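Local atomic coordinates of PilM (Escherichia coli, PDB entry 3EOI), a protein that is of unknown function but, as a plasmid-encoded member of the PilM family, probably takes part in the biogenesis of pili. Residues I14-Q17 against A18-I22; E83-G86 against D87-L90. All coordinates share one frame; numbering follows the deposited sequence.

Contact 1 (I14-Q17 against A18-I22); sequences ITQQ and AADFI
Gln-16 and Asp-20, one helical turn apart, join their side chains over the backbone bond that already links them. The Gln-16 chain leaves CB with CG swung away from the backbone N (chi1 -171°). CG passes 4.0 Å from OD2 of Asp-20, and a bend at chi2 (65°) then turns the amide forward, toward the next helical turn, where CD lies 4.0 Å from Asp-20 OD1. At the tip, NE2 donates to Asp-20 OD1 over 2.9 Å; the acceptor lies nearly in the amide plane, whereas the donor stands above the carboxylate plane, the two planes being 50° apart. This is the i to i+4 spacing of an alpha helix, here helix 10-34, and the same pair is bonded through Asp-20 N and Gln-16 O at 2.8 Å, with Ala-18, Ala-19 and Phe-21 following the pattern. Asp-20 OD1 also forms a salt bridge with Arg-23, and OD2 accepts from Asn-57 ND2. An alanine in place of Asp-20 would probably free the Gln-16 amide to turn and leave Arg-23 without this carboxylate mate. Asn-57 serves Gln-17 too, its O accepting from Gln-17 NE2, while Phe-21 packs on Val-69 and Ala-71 of strand 66-72.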
ATOM      1  N   ILE A  14      -1.837 -12.904   5.209  1.00  8.69           N
ATOM      2  CA  ILE A  14      -2.001 -11.456   5.508  1.00  8.69           C
ATOM      3  C   ILE A  14      -0.862 -10.958   6.361  1.00  8.76           C
ATOM      4  O   ILE A  14      -0.440  -9.813   6.267  1.00  9.13           O
ATOM      5  CB  ILE A  14      -3.391 -11.074   6.114  1.00 11.34           C
ATOM      6  CG1 ILE A  14      -3.582 -11.673   7.521  1.00 13.14           C
ATOM      7  CG2 ILE A  14      -4.497 -11.375   5.063  1.00 13.86           C
ATOM      8  CD1 ILE A  14      -4.776 -11.101   8.311  1.00 14.42           C
ATOM      9  N   THR A  15      -0.304 -11.830   7.209  1.00  7.98           N
ATOM     10  CA  THR A  15       0.845 -11.398   7.989  1.00  8.33           C
ATOM     11  C   THR A  15       2.009 -11.004   7.108  1.00  8.94           C
ATOM     12  O   THR A  15       2.587  -9.951   7.328  1.00 10.39           O
ATOM     13  CB  THR A  15       1.297 -12.493   8.955  1.00  9.25           C
ATOM     14  OG1 THR A  15       0.203 -12.871   9.810  1.00 10.06           O
ATOM     15  CG2 THR A  15       2.510 -12.027   9.787  1.00 12.85           C
ATOM     16  N   GLN A  16       2.299 -11.803   6.089  1.00  8.43           N
ATOM     17  CA  GLN A  16       3.391 -11.496   5.190  1.00  9.40           C
ATOM     18  C   GLN A  16       3.054 -10.325   4.247  1.00 10.68           C
ATOM     19  O   GLN A  16       3.894  -9.459   3.967  1.00 11.46           O
ATOM     20  CB  GLN A  16       3.743 -12.714   4.361  1.00 11.99           C
ATOM     21  CG  GLN A  16       5.041 -12.520   3.552  1.00 20.13           C
ATOM     22  CD  GLN A  16       6.282 -12.361   4.465  1.00 15.32           C
ATOM     23  OE1 GLN A  16       6.509 -13.141   5.400  1.00 20.38           O
ATOM     24  NE2 GLN A  16       7.069 -11.302   4.204  1.00 21.13           N
ATOM     25  N   GLN A  17       1.799 -10.243   3.793  1.00  9.73           N
ATOM     26  CA  GLN A  17       1.357  -9.113   2.987  1.00  9.90           C
ATOM     27  C   GLN A  17       1.516  -7.815   3.766  1.00  8.24           C
ATOM     28  O   GLN A  17       1.978  -6.805   3.196  1.00  9.27           O
ATOM     29  CB  GLN A  17      -0.093  -9.303   2.653  1.00 11.35           C
ATOM     30  CG  GLN A  17      -0.751  -8.097   2.020  1.00 18.25           C
ATOM     31  CD  GLN A  17      -0.273  -7.842   0.632  1.00 16.24           C
ATOM     32  OE1 GLN A  17      -0.929  -8.238  -0.376  1.00 19.45           O
ATOM     33  NE2 GLN A  17       0.863  -7.141   0.537  1.00 18.07           N
ATOM     34  N   ALA A  18       1.169  -7.767   5.073  1.00  6.51           N
ATOM     35  CA  ALA A  18       1.307  -6.533   5.792  1.00  7.65           C
ATOM     36  C   ALA A  18       2.758  -6.204   5.987  1.00  8.56           C
ATOM     37  O   ALA A  18       3.128  -5.020   5.911  1.00  9.75           O
ATOM     38  CB  ALA A  18       0.617  -6.675   7.176  1.00  8.50           C
ATOM     39  N   ALA A  19       3.584  -7.220   6.266  1.00  7.60           N
ATOM     40  CA  ALA A  19       4.998  -6.926   6.476  1.00  7.85           C
ATOM     41  C   ALA A  19       5.625  -6.385   5.209  1.00  8.22           C
ATOM     42  O   ALA A  19       6.401  -5.375   5.259  1.00  8.68           O
ATOM     43  CB  ALA A  19       5.766  -8.188   6.973  1.00  8.51           C
ATOM     44  N   ASP A  20       5.274  -7.002   4.072  1.00  8.49           N
ATOM     45  CA  ASP A  20       5.761  -6.470   2.781  1.00  9.46           C
ATOM     46  C   ASP A  20       5.296  -5.028   2.502  1.00  8.81           C
ATOM     47  O   ASP A  20       6.076  -4.160   2.042  1.00  9.43           O
ATOM     48  CB  ASP A  20       5.330  -7.338   1.595  1.00 12.75           C
ATOM     49  CG  ASP A  20       5.902  -8.756   1.653  1.00 15.88           C
ATOM     50  OD1 ASP A  20       6.816  -8.990   2.454  1.00 17.01           O
ATOM     51  OD2 ASP A  20       5.466  -9.611   0.822  1.00 18.62           O
ATOM     52  N   PHE A  21       3.998  -4.796   2.713  1.00  8.97           N
ATOM     53  CA  PHE A  21       3.422  -3.456   2.548  1.00  8.02           C
ATOM     54  C   PHE A  21       4.238  -2.447   3.403  1.00  8.01           C
ATOM     55  O   PHE A  21       4.635  -1.335   2.956  1.00  8.90           O
ATOM     56  CB  PHE A  21       1.960  -3.513   3.008  1.00  8.52           C
ATOM     57  CG  PHE A  21       1.150  -2.271   2.727  1.00 10.15           C
ATOM     58  CD1 PHE A  21       1.401  -1.072   3.429  1.00  8.29           C
ATOM     59  CD2 PHE A  21       0.135  -2.285   1.749  1.00  8.75           C
ATOM     60  CE1 PHE A  21       0.669   0.055   3.169  1.00 10.19           C
ATOM     61  CE2 PHE A  21      -0.672  -1.110   1.517  1.00 11.06           C
ATOM     62  CZ  PHE A  21      -0.371   0.077   2.239  1.00 10.45           C
ATOM     63  N   ILE A  22       4.446  -2.778   4.677  1.00  7.54           N
ATOM     64  CA  ILE A  22       5.067  -1.787   5.563  1.00  9.36           C
ATOM     65  C   ILE A  22       6.505  -1.543   5.122  1.00  9.74           C
ATOM     66  O   ILE A  22       6.995  -0.393   5.148  1.00 10.53           O
ATOM     67  CB  ILE A  22       4.993  -2.232   7.030  1.00 11.25           C
ATOM     68  CG1 ILE A  22       3.534  -2.134   7.497  1.00 10.98           C
ATOM     69  CG2 ILE A  22       5.867  -1.339   7.903  1.00 11.76           C
ATOM     70  CD1 ILE A  22       3.237  -2.912   8.710  1.00 14.29           C
TER

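Contact 2 (E83-G86 against D87-L90)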
ATOM      1  N   GLU A  83      -1.177  -3.384  13.472  1.00  9.39           N
ATOM      2  CA  GLU A  83      -0.294  -4.025  14.428  1.00  8.89           C
ATOM      3  C   GLU A  83       1.186  -3.812  14.102  1.00  8.66           C
ATOM      4  O   GLU A  83       1.984  -3.524  14.997  1.00  9.62           O
ATOM      5  CB  GLU A  83      -0.555  -5.545  14.420  1.00  8.60           C
ATOM      6  CG  GLU A  83       0.311  -6.292  15.420  1.00 10.51           C
ATOM      7  CD  GLU A  83       0.032  -7.773  15.433  1.00 11.63           C
ATOM      8  OE1 GLU A  83      -0.537  -8.296  14.446  1.00 12.70           O
ATOM      9  OE2 GLU A  83       0.426  -8.403  16.420  1.00 10.51           O
ATOM     10  N   GLN A  84       1.553  -4.060  12.863  1.00  7.19           N
ATOM     11  CA  GLN A  84       2.979  -4.104  12.495  1.00  7.54           C
ATOM     12  C   GLN A  84       3.554  -2.696  12.350  1.00  8.97           C
ATOM     13  O   GLN A  84       4.751  -2.544  12.181  1.00 11.24           O
ATOM     14  CB  GLN A  84       3.163  -4.914  11.214  1.00  7.79           C
ATOM     15  CG  GLN A  84       2.863  -6.433  11.444  1.00  8.48           C
ATOM     16  CD  GLN A  84       3.147  -7.230  10.175  1.00  7.65           C
ATOM     17  OE1 GLN A  84       4.048  -6.870   9.407  1.00  9.30           O
ATOM     18  NE2 GLN A  84       2.392  -8.306   9.961  1.00  9.33           N
ATOM     19  N   SER A  85       2.687  -1.681  12.426  1.00  8.16           N
ATOM     20  CA  SER A  85       3.118  -0.259  12.444  1.00  9.37           C
ATOM     21  C   SER A  85       2.828   0.415  13.812  1.00 10.26           C
ATOM     22  O   SER A  85       2.883   1.643  13.937  1.00 10.21           O
ATOM     23  CB  SER A  85       2.417   0.502  11.296  1.00  9.07           C
ATOM     24  OG  SER A  85       1.040   0.713  11.619  1.00  9.17           O
ATOM     25  N   GLY A  86       2.533  -0.364  14.858  1.00 10.15           N
ATOM     26  CA  GLY A  86       2.342   0.210  16.203  1.00 10.27           C
ATOM     27  C   GLY A  86       1.178   1.192  16.176  1.00 11.12           C
ATOM     28  O   GLY A  86       1.155   2.202  16.868  1.00 11.38           O
ATOM     29  N   ASP A  87       0.208   0.909  15.319  1.00 10.16           N
ATOM     30  CA  ASP A  87      -1.004   1.719  15.167  1.00 10.77           C
ATOM     31  C   ASP A  87      -0.779   3.055  14.553  1.00 11.58           C
ATOM     32  O   ASP A  87      -1.661   3.949  14.630  1.00 14.57           O
ATOM     33  CB  ASP A  87      -1.698   1.910  16.529  1.00 15.76           C
ATOM     34  CG  ASP A  87      -2.256   0.619  17.054  1.00 43.43           C
ATOM     35  OD1 ASP A  87      -2.814  -0.151  16.252  1.00 21.82           O
ATOM     36  OD2 ASP A  87      -2.124   0.333  18.249  1.00 21.79           O
ATOM     37  N   SER A  88       0.377   3.218  13.917  1.00  8.71           N
ATOM     38  CA  SER A  88       0.773   4.539  13.413  1.00  9.42           C
ATOM     39  C   SER A  88       0.507   4.763  11.928  1.00  9.48           C
ATOM     40  O   SER A  88       0.455   5.911  11.519  1.00 11.35           O
ATOM     41  CB  SER A  88       2.250   4.800  13.707  1.00 10.46           C
ATOM     42  OG  SER A  88       3.072   4.068  12.845  1.00 10.81           O
ATOM     43  N   ALA A  89       0.352   3.717  11.101  1.00  9.26           N
ATOM     44  CA  ALA A  89       0.131   3.960   9.657  1.00  9.73           C
ATOM     45  C   ALA A  89      -1.223   4.618   9.423  1.00  9.71           C
ATOM     46  O   ALA A  89      -2.235   4.180   9.953  1.00  9.45           O
ATOM     47  CB  ALA A  89       0.235   2.677   8.848  1.00 10.58           C
ATOM     48  N   LEU A  90      -1.233   5.677   8.649  1.00  7.80           N
ATOM     49  CA  LEU A  90      -2.508   6.342   8.329  1.00  8.08           C
ATOM     50  C   LEU A  90      -3.006   5.803   6.995  1.00  8.21           C
ATOM     51  O   LEU A  90      -2.482   6.156   5.927  1.00 10.88           O
ATOM     52  CB  LEU A  90      -2.307   7.862   8.278  1.00  9.12           C
ATOM     53  CG  LEU A  90      -1.723   8.434   9.543  1.00 11.00           C
ATOM     54  CD1 LEU A  90      -1.440   9.957   9.346  1.00 12.27           C
ATOM     55  CD2 LEU A  90      -2.647   8.186  10.721  1.00 12.71           C
TER
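A chi1 of 74° in Ser-85 and 75° in Ser-88 tucks each OG between its own backbone N and carbonyl carbon, and both hydroxyls are thereby turned back on the chain as it reverses. Ser-88 OG comes to 2.7 Å from Ser-85 O and donates to it in the carbonyl plane. The same oxygen takes a second bond, 3.0 Å long, from Ser-88 N, which stands well above that plane, so one carbonyl is gripped by the backbone and the side chain of a single residue. The backbone bond closes a type I' beta turn from Ser-85 to Ser-88, with Gly-86 and Asp-87, both at positive phi, as its central residues. Gly-86 has a second role: it is the C' residue of a Schellman motif that ends helix 77-84, its N bonded to Glu-83 O at 3.2 Å while Asp-87 N returns to Leu-82 O. Helix end and turn are thus fused, and the chain leaves toward strand 92-95. Ser-85 OG makes a separate link. It accepts from Ala-89 N at 3.1 Å, with an N-H...O angle of 158°, and is also hydrogen-bonded to Leu-81 O in the last turn of the helix. The methyl of Ala-89 settles against this serine, its CB 3.5 Å from OG and 3.9 Å from Ser-85 CB. The Asp-87 side chain lies along the Gly-86 peptide, with CG beside its own backbone N and 3.6 Å from Gly-86 C. With Leu-81 O as acceptor and Ala-89 N as donor, the Ser-85 hydroxyl bridges two backbone groups, which implies that its proton probably goes to the Leu-81 carbonyl, with Leu-82 O a weak second partner, and that its rotation is restrained.

Both contacts are local, yet they sit at different depths. Contact 1 lies within the long helix 10-34 and is partly buried, its inner face packed on strand 66-72 and helix 77-84; contact 2 is a surface reversal where helix 77-84 gives way to loop. Regular i to i+4 bonds and a carboxylate with several partners serve the first, whereas neutral serine hydroxyls serve the second by meeting backbone groups. Their centres are about 12 Å apart, and Gln-84 joins them: its NE2 lies 3.1 Å from Thr-15 O, a probable hydrogen bond, and 3.7 Å from CB of Ala-18. The end of one helix is thereby docked on the flank of the other.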